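Local coordinates for integron cassette protein (Vibrio cholerae, PDB 3G1J) that is of unknown function but is encoded by a mobile integron gene cassette and probably adopts a small SH3-like beta-barrel fold, at residues S55-F58 and S63-Q66; R24-Y29 and M77-H82; G12-G17 and H81-Y86. All blocks are in the same frame, centred on the assembly; numbering follows the deposited sequence.

Contact 1. Residues S55-F58 and S63-Q66; sequences SLFF and SERQ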
loop_
_atom_site.group_PDB
_atom_site.type_symbol
_atom_site.label_atom_id
_atom_site.label_comp_id
_atom_site.label_asym_id
_atom_site.label_seq_id
_atom_site.Cartn_x
_atom_site.Cartn_y
_atom_site.Cartn_z
ATOM N N SER A 55 -5.195 2.127 4.257
ATOM C CA SER A 55 -5.140 0.793 3.686
ATOM C C SER A 55 -4.761 0.880 2.219
ATOM O O SER A 55 -5.415 1.584 1.446
ATOM C CB SER A 55 -6.494 0.101 3.828
ATOM O OG SER A 55 -6.718 -0.226 5.184
ATOM N N LEU A 56 -3.722 0.151 1.834
ATOM C CA LEU A 56 -3.351 0.047 0.434
ATOM C C LEU A 56 -3.633 -1.379 -0.023
ATOM O O LEU A 56 -2.993 -2.315 0.439
ATOM C CB LEU A 56 -1.870 0.387 0.242
ATOM C CG LEU A 56 -1.364 1.740 0.750
ATOM C CD1 LEU A 56 0.151 1.885 0.496
ATOM C CD2 LEU A 56 -2.154 2.912 0.155
ATOM N N PHE A 57 -4.609 -1.548 -0.914
ATOM C CA PHE A 57 -4.970 -2.878 -1.392
ATOM C C PHE A 57 -4.237 -3.246 -2.678
ATOM O O PHE A 57 -4.182 -2.469 -3.631
ATOM C CB PHE A 57 -6.480 -2.985 -1.613
ATOM C CG PHE A 57 -7.283 -2.867 -0.353
ATOM C CD1 PHE A 57 -7.718 -1.628 0.089
ATOM C CD2 PHE A 57 -7.600 -3.996 0.389
ATOM C CE1 PHE A 57 -8.467 -1.514 1.252
ATOM C CE2 PHE A 57 -8.352 -3.898 1.554
ATOM C CZ PHE A 57 -8.783 -2.657 1.988
ATOM N N PHE A 58 -3.680 -4.451 -2.700
ATOM C CA PHE A 58 -2.904 -4.908 -3.835
ATOM C C PHE A 58 -3.339 -6.320 -4.186
ATOM O O PHE A 58 -3.818 -7.060 -3.330
ATOM C CB PHE A 58 -1.404 -4.955 -3.500
ATOM C CG PHE A 58 -0.716 -3.605 -3.479
ATOM C CD1 PHE A 58 -0.685 -2.847 -2.316
ATOM C CD2 PHE A 58 -0.055 -3.121 -4.606
ATOM C CE1 PHE A 58 -0.049 -1.604 -2.281
ATOM C CE2 PHE A 58 0.592 -1.880 -4.575
ATOM C CZ PHE A 58 0.595 -1.126 -3.404
ATOM N N SER A 63 -4.100 -13.117 -5.120
ATOM C CA SER A 63 -4.603 -12.982 -3.764
ATOM C C SER A 63 -4.580 -11.526 -3.321
ATOM O O SER A 63 -3.595 -10.808 -3.529
ATOM C CB SER A 63 -3.765 -13.823 -2.802
ATOM O OG SER A 63 -4.073 -13.506 -1.459
ATOM N N GLU A 64 -5.669 -11.099 -2.694
ATOM C CA GLU A 64 -5.798 -9.727 -2.235
ATOM C C GLU A 64 -5.012 -9.510 -0.951
ATOM O O GLU A 64 -5.168 -10.255 0.020
ATOM C CB GLU A 64 -7.267 -9.406 -2.014
ATOM C CG GLU A 64 -7.542 -7.979 -1.596
ATOM C CD GLU A 64 -9.029 -7.701 -1.575
ATOM O OE1 GLU A 64 -9.690 -8.009 -2.591
ATOM O OE2 GLU A 64 -9.530 -7.201 -0.544
ATOM N N ARG A 65 -4.143 -8.506 -0.962
ATOM C CA ARG A 65 -3.396 -8.131 0.224
ATOM C C ARG A 65 -3.814 -6.730 0.677
ATOM O O ARG A 65 -3.915 -5.811 -0.137
ATOM C CB ARG A 65 -1.892 -8.183 -0.069
ATOM C CG ARG A 65 -1.431 -9.412 -0.859
ATOM C CD ARG A 65 -1.452 -10.690 -0.017
ATOM N NE ARG A 65 -0.823 -10.503 1.292
ATOM C CZ ARG A 65 0.492 -10.428 1.498
ATOM N NH1 ARG A 65 1.340 -10.520 0.478
ATOM N NH2 ARG A 65 0.964 -10.257 2.728
ATOM N N GLN A 66 -4.092 -6.576 1.970
ATOM C CA GLN A 66 -4.383 -5.264 2.531
ATOM C C GLN A 66 -3.156 -4.802 3.304
ATOM O O GLN A 66 -2.854 -5.351 4.361
ATOM C CB GLN A 66 -5.585 -5.319 3.481
ATOM C CG GLN A 66 -5.948 -3.960 4.077
ATOM C CD GLN A 66 -7.142 -3.997 5.018
ATOM O OE1 GLN A 66 -7.576 -2.963 5.520
ATOM N NE2 GLN A 66 -7.668 -5.190 5.271
#
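F57 lays its ring beside the extended side chain of Q66, and CE2 comes within 3.5 Å of Q66 CG. The two side chains run the same way, with ring and amide planes only 23° apart. Q66 reaches along the ring because CG lies anti to its backbone N (chi1 -179°) and the rest of the chain stays straight. At its tip, OE1 accepts a bond from S55 OG (2.9 Å), which comes in the carbonyl plane onto a lone pair and helps to set the rotation of the amide. E64 comes to the same CD2-CE2 side of the ring, OE2 3.9 Å from F57 CD2 and the carboxylate nearly perpendicular to it; this oxygen is hydrogen-bonded to V2 N.

The two strands form a beta hairpin. F58 and R65 are its hydrogen-bonded pair: F58 N gives to R65 O (2.9 Å), and R65 N returns an almost straight bond to F58 O (2.8 Å). F57 and Q66 are the neighbouring non-hydrogen-bonded pair, with F57 CA 3.4 Å from R65 O in a CA-H...O contact. The hairpin is thus joined by backbone bonds and, on the F57 side, by an apolar overlap that the S55–Q66 bond pins at its polar end.

Contact 2. Residues R24-Y29 and M77-H82; sequences RSFRDY and MEIAHH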
loop_
_atom_site.group_PDB
_atom_site.type_symbol
_atom_site.label_atom_id
_atom_site.label_comp_id
_atom_site.label_asym_id
_atom_site.label_seq_id
_atom_site.Cartn_x
_atom_site.Cartn_y
_atom_site.Cartn_z
ATOM N N ARG A 24 12.107 -1.142 -1.599
ATOM C CA ARG A 24 12.723 -1.232 -0.282
ATOM C C ARG A 24 11.839 -2.106 0.579
ATOM O O ARG A 24 10.632 -1.857 0.678
ATOM C CB ARG A 24 12.907 0.129 0.394
ATOM C CG ARG A 24 13.761 0.020 1.670
ATOM C CD ARG A 24 13.783 1.275 2.547
ATOM N NE ARG A 24 14.093 2.476 1.787
ATOM C CZ ARG A 24 14.506 3.614 2.331
ATOM N NH1 ARG A 24 14.712 3.693 3.644
ATOM N NH2 ARG A 24 14.734 4.665 1.552
ATOM N N SER A 25 12.418 -3.136 1.185
ATOM C CA SER A 25 11.620 -4.005 2.052
ATOM C C SER A 25 11.047 -3.141 3.168
ATOM O O SER A 25 11.698 -2.205 3.632
ATOM C CB SER A 25 12.452 -5.156 2.636
ATOM O OG SER A 25 13.027 -5.967 1.621
ATOM N N PHE A 26 9.828 -3.440 3.596
ATOM C CA PHE A 26 9.233 -2.700 4.696
ATOM C C PHE A 26 8.208 -3.556 5.426
ATOM O O PHE A 26 7.697 -4.544 4.876
ATOM C CB PHE A 26 8.574 -1.416 4.182
ATOM C CG PHE A 26 7.332 -1.658 3.356
ATOM C CD1 PHE A 26 7.412 -1.796 1.980
ATOM C CD2 PHE A 26 6.086 -1.748 3.959
ATOM C CE1 PHE A 26 6.270 -2.012 1.217
ATOM C CE2 PHE A 26 4.942 -1.973 3.202
ATOM C CZ PHE A 26 5.039 -2.104 1.827
ATOM N N ARG A 27 7.919 -3.167 6.667
ATOM C CA ARG A 27 6.926 -3.853 7.491
ATOM C C ARG A 27 5.763 -2.914 7.713
ATOM O O ARG A 27 5.956 -1.722 7.974
ATOM C CB ARG A 27 7.516 -4.257 8.848
ATOM C CG ARG A 27 8.668 -5.236 8.751
ATOM C CD ARG A 27 8.882 -6.047 10.033
ATOM N NE ARG A 27 9.812 -7.142 9.762
ATOM C CZ ARG A 27 9.452 -8.403 9.542
ATOM N NH1 ARG A 27 8.173 -8.752 9.589
ATOM N NH2 ARG A 27 10.375 -9.323 9.286
ATOM N N ASP A 28 4.549 -3.441 7.608
ATOM C CA ASP A 28 3.380 -2.598 7.783
ATOM C C ASP A 28 2.927 -2.534 9.242
ATOM O O ASP A 28 3.611 -3.032 10.141
ATOM C CB ASP A 28 2.250 -2.995 6.810
ATOM C CG ASP A 28 1.548 -4.305 7.186
ATOM O OD1 ASP A 28 1.781 -4.878 8.278
ATOM O OD2 ASP A 28 0.719 -4.758 6.370
ATOM N N TYR A 29 1.797 -1.882 9.482
ATOM C CA TYR A 29 1.297 -1.704 10.838
ATOM C C TYR A 29 1.007 -3.041 11.519
ATOM O O TYR A 29 1.057 -3.147 12.748
ATOM C CB TYR A 29 0.034 -0.841 10.829
ATOM C CG TYR A 29 -0.485 -0.554 12.217
ATOM C CD1 TYR A 29 -1.599 -1.215 12.712
ATOM C CD2 TYR A 29 0.160 0.357 13.043
ATOM C CE1 TYR A 29 -2.070 -0.965 13.987
ATOM C CE2 TYR A 29 -0.301 0.613 14.320
ATOM C CZ TYR A 29 -1.418 -0.050 14.785
ATOM O OH TYR A 29 -1.885 0.200 16.055
HETATM N N MSE A 77 4.190 6.788 8.808
HETATM C CA MSE A 77 4.157 7.979 7.953
HETATM C C MSE A 77 5.324 7.911 6.975
HETATM O O MSE A 77 5.186 8.281 5.816
HETATM C CB MSE A 77 4.212 9.295 8.762
HETATM C CG MSE A 77 4.185 10.609 7.903
HETATM SE SE MSE A 77 4.170 12.271 8.962
HETATM C CE MSE A 77 3.845 11.323 10.513
ATOM N N GLU A 78 6.472 7.435 7.454
ATOM C CA GLU A 78 7.653 7.271 6.600
ATOM C C GLU A 78 7.311 6.588 5.278
ATOM O O GLU A 78 7.764 7.011 4.214
ATOM C CB GLU A 78 8.760 6.496 7.333
ATOM C CG GLU A 78 9.718 5.705 6.415
ATOM C CD GLU A 78 10.585 6.582 5.520
ATOM O OE1 GLU A 78 10.700 7.794 5.789
ATOM O OE2 GLU A 78 11.163 6.050 4.545
ATOM N N ILE A 79 6.494 5.540 5.336
ATOM C CA ILE A 79 6.165 4.796 4.128
ATOM C C ILE A 79 5.099 5.515 3.315
ATOM O O ILE A 79 5.259 5.731 2.114
ATOM C CB ILE A 79 5.710 3.356 4.453
ATOM C CG1 ILE A 79 6.880 2.563 5.042
ATOM C CG2 ILE A 79 5.193 2.659 3.206
ATOM C CD1 ILE A 79 6.442 1.425 5.935
ATOM N N ALA A 80 4.016 5.888 3.989
ATOM C CA ALA A 80 2.881 6.549 3.351
ATOM C C ALA A 80 3.275 7.867 2.673
ATOM O O ALA A 80 2.720 8.223 1.628
ATOM C CB ALA A 80 1.778 6.784 4.390
ATOM N N HIS A 81 4.237 8.574 3.266
ATOM C CA HIS A 81 4.682 9.887 2.796
ATOM C C HIS A 81 5.832 9.828 1.788
ATOM O O HIS A 81 6.226 10.860 1.230
ATOM C CB HIS A 81 5.145 10.738 3.983
ATOM C CG HIS A 81 4.048 11.523 4.626
ATOM N ND1 HIS A 81 4.282 12.672 5.351
ATOM C CD2 HIS A 81 2.709 11.338 4.631
ATOM C CE1 HIS A 81 3.131 13.153 5.789
ATOM N NE2 HIS A 81 2.161 12.361 5.364
ATOM N N HIS A 82 6.387 8.639 1.581
ATOM C CA HIS A 82 7.505 8.467 0.652
ATOM C C HIS A 82 7.329 7.201 -0.169
ATOM O O HIS A 82 8.231 6.369 -0.246
ATOM C CB HIS A 82 8.829 8.396 1.417
ATOM C CG HIS A 82 9.085 9.586 2.284
ATOM N ND1 HIS A 82 8.784 9.604 3.630
ATOM C CD2 HIS A 82 9.597 10.804 1.993
ATOM C CE1 HIS A 82 9.107 10.784 4.131
ATOM N NE2 HIS A 82 9.595 11.533 3.159
#
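E78 approaches R24 through its carboxylate, with OE2 4.4 Å from R24 NH1 and over one face of the guanidinium. No N-H points at that oxygen, so the pair is probably no more than a long-range attraction between opposite charges; the hydrogen bond of OE2 goes to Y86 OH instead.

One residue on, I79 makes the apolar part of the contact. Its CG1 is anti to the carbonyl carbon (chi1 -66°), which carries CD1 out toward the strand, where it lies 3.8 Å from F26 CD2 and 3.8 Å from R27 O. The F26 and I79 side chains cross at about a right angle, the methyl meeting the ring obliquely on its CD2 side, with CB and CG slightly farther off. F26 CG lies between its backbone N and carbonyl carbon (chi1 70°), which points the ring toward I79.

Within 77-82, H81 N bonds to M77 O (2.7 Å). H82 makes two bonds back to the preceding residues: its backbone N to I79 O (3.2 Å), and ND1 to E78 O (2.8 Å), the carbonyl oxygen lying in the imidazole plane. This second bond ties the imidazole back to the helix.

The contact is apolar packing of the short helix 77-80 on strand 26-27. The helix also rests by I79 against L69 of strand 63-70 and against Y86, and A80 packs on V71, while strand 26-27 pairs with strand 33-34, where F26 stacks on Y34.

Contact 3. Residues G12-G17 and H81-Y86; sequences GVLKAG and HHLDSY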
loop_
_atom_site.group_PDB
_atom_site.type_symbol
_atom_site.label_atom_id
_atom_site.label_comp_id
_atom_site.label_asym_id
_atom_site.label_seq_id
_atom_site.Cartn_x
_atom_site.Cartn_y
_atom_site.Cartn_z
ATOM N N GLY A 12 -1.043 8.987 -4.277
ATOM C CA GLY A 12 0.298 9.371 -4.668
ATOM C C GLY A 12 0.673 8.647 -5.943
ATOM O O GLY A 12 -0.090 8.656 -6.912
ATOM N N VAL A 13 1.836 8.004 -5.931
ATOM C CA VAL A 13 2.362 7.295 -7.091
ATOM C C VAL A 13 1.576 6.038 -7.449
ATOM O O VAL A 13 1.687 5.540 -8.559
ATOM C CB VAL A 13 3.855 6.921 -6.907
ATOM C CG1 VAL A 13 4.013 5.735 -5.954
ATOM C CG2 VAL A 13 4.492 6.611 -8.245
ATOM N N LEU A 14 0.755 5.548 -6.520
ATOM C CA LEU A 14 -0.000 4.324 -6.748
ATOM C C LEU A 14 -1.291 4.592 -7.525
ATOM O O LEU A 14 -2.130 5.374 -7.099
ATOM C CB LEU A 14 -0.328 3.628 -5.411
ATOM C CG LEU A 14 0.891 3.209 -4.576
ATOM C CD1 LEU A 14 0.441 2.675 -3.211
ATOM C CD2 LEU A 14 1.758 2.182 -5.303
ATOM N N LYS A 15 -1.422 3.937 -8.671
ATOM C CA LYS A 15 -2.588 4.073 -9.534
ATOM C C LYS A 15 -3.229 2.698 -9.741
ATOM O O LYS A 15 -2.556 1.740 -10.114
ATOM C CB LYS A 15 -2.151 4.636 -10.891
ATOM C CG LYS A 15 -3.295 5.078 -11.791
ATOM C CD LYS A 15 -2.797 5.396 -13.199
ATOM C CE LYS A 15 -3.824 6.188 -14.003
ATOM N NZ LYS A 15 -3.816 7.636 -13.641
ATOM N N ALA A 16 -4.533 2.597 -9.509
ATOM C CA ALA A 16 -5.220 1.314 -9.634
ATOM C C ALA A 16 -5.041 0.675 -11.008
ATOM O O ALA A 16 -5.191 1.335 -12.044
ATOM C CB ALA A 16 -6.692 1.469 -9.303
ATOM N N GLY A 17 -4.719 -0.613 -11.013
ATOM C CA GLY A 17 -4.521 -1.347 -12.248
ATOM C C GLY A 17 -3.077 -1.424 -12.703
ATOM O O GLY A 17 -2.740 -2.221 -13.580
ATOM N N HIS A 81 4.237 8.574 3.266
ATOM C CA HIS A 81 4.682 9.887 2.796
ATOM C C HIS A 81 5.832 9.828 1.788
ATOM O O HIS A 81 6.226 10.860 1.230
ATOM C CB HIS A 81 5.145 10.738 3.983
ATOM C CG HIS A 81 4.048 11.523 4.626
ATOM N ND1 HIS A 81 4.282 12.672 5.351
ATOM C CD2 HIS A 81 2.709 11.338 4.631
ATOM C CE1 HIS A 81 3.131 13.153 5.789
ATOM N NE2 HIS A 81 2.161 12.361 5.364
ATOM N N HIS A 82 6.387 8.639 1.581
ATOM C CA HIS A 82 7.505 8.467 0.652
ATOM C C HIS A 82 7.329 7.201 -0.169
ATOM O O HIS A 82 8.231 6.369 -0.246
ATOM C CB HIS A 82 8.829 8.396 1.417
ATOM C CG HIS A 82 9.085 9.586 2.284
ATOM N ND1 HIS A 82 8.784 9.604 3.630
ATOM C CD2 HIS A 82 9.597 10.804 1.993
ATOM C CE1 HIS A 82 9.107 10.784 4.131
ATOM N NE2 HIS A 82 9.595 11.533 3.159
ATOM N N LEU A 83 6.165 7.045 -0.790
ATOM C CA LEU A 83 5.844 5.790 -1.459
ATOM C C LEU A 83 6.836 5.409 -2.566
ATOM O O LEU A 83 7.060 4.222 -2.837
ATOM C CB LEU A 83 4.423 5.844 -2.009
ATOM C CG LEU A 83 3.399 5.773 -0.878
ATOM C CD1 LEU A 83 2.004 6.102 -1.393
ATOM C CD2 LEU A 83 3.434 4.391 -0.251
ATOM N N ASP A 84 7.446 6.412 -3.192
ATOM C CA ASP A 84 8.421 6.123 -4.235
ATOM C C ASP A 84 9.750 5.566 -3.707
ATOM O O ASP A 84 10.578 5.115 -4.487
ATOM C CB ASP A 84 8.651 7.332 -5.160
ATOM C CG ASP A 84 8.879 8.627 -4.407
ATOM O OD1 ASP A 84 8.774 8.656 -3.160
ATOM O OD2 ASP A 84 9.160 9.632 -5.086
ATOM N N SER A 85 9.936 5.572 -2.392
ATOM C CA SER A 85 11.082 4.900 -1.787
ATOM C C SER A 85 10.807 3.403 -1.681
ATOM O O SER A 85 11.729 2.616 -1.499
ATOM C CB SER A 85 11.364 5.447 -0.380
ATOM O OG SER A 85 11.864 6.782 -0.381
ATOM N N TYR A 86 9.531 3.026 -1.788
ATOM C CA TYR A 86 9.075 1.669 -1.485
ATOM C C TYR A 86 8.497 0.944 -2.691
ATOM O O TYR A 86 8.650 -0.272 -2.828
ATOM C CB TYR A 86 8.067 1.699 -0.313
ATOM C CG TYR A 86 8.756 2.177 0.924
ATOM C CD1 TYR A 86 9.487 1.293 1.700
ATOM C CD2 TYR A 86 8.758 3.529 1.279
ATOM C CE1 TYR A 86 10.186 1.717 2.804
ATOM C CE2 TYR A 86 9.445 3.972 2.402
ATOM C CZ TYR A 86 10.171 3.057 3.157
ATOM O OH TYR A 86 10.861 3.448 4.279
#
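V13 and L83 bring their backbones nearest, CA to CA 6.8 Å, where the short turn before strand 14-15 passes the helical turn that leads into strand 87-89. The five-stranded antiparallel sheet, in the order 63-70, 53-60, 39-48, 19-22, 87-89, and the family's place in the SH3 clan suggest an SH3-like barrel. In that fold a short 3-10 turn commonly precedes the last strand, and segment 81-86 is consistent with one: S85 N bonds to H82 O and Y86 N to L83 O, both at 2.9 Å.

Across the contact there is no hydrogen bond; the touching is apolar and centred on L83. V13 meets it from the turn, with CG1 4.0 Å from L83 CB and the two side chains crossing obliquely. V13 CG1 stands in the crowded position between its own backbone N and carbonyl carbon (chi1 76°), which leaves CG2 anti to the N and turns CG1 to L83 CB. L14 arrives at about a right angle to L83, and the two leucines touch by their terminal methyls, CD1 to CD1 at 4.2 Å. Here L83 CG is anti to the carbonyl carbon (chi1 -72°), and the nearly straight chi2 carries CD1 onward to the strand. G12 precedes V13 with a positive phi of 55°, a conformation that favours glycine, and the chain reverses there from strand 10-11 toward strand 14-15.

Beyond the two segments, L14 also packs on L56 and F58 of strand 53-60, so it bridges this turn and the sheet. V13 is exposed, whereas L14 and L83 are buried. V13 CG1 also comes near D84 N, the backbone amide just after L83, at a loose 4.5 Å.

In the fold
From the N terminus, residues 12-17 open the longest loop, which contact 3 closes at 81-86 with 63 residues between. Residues 24-29 open the next, closed by contact 2 at 77-82; the loop of contact 2 starts inside that of contact 3, and both end in the overlapping residues 77-86, sharing H81 and H82. Inside both lies the short hairpin loop of contact 1, between 55-58 and 63-66. Contact 1 joins two neighbouring strands of the main sheet, whereas contacts 2 and 3 fasten the segment around helix 77-80 to the small strands 26-27 and 14-15. The E78–Y86 hydrogen bond links contacts 2 and 3, and L56 CD1 of contact 1 packs near L83 CD2 of contact 3.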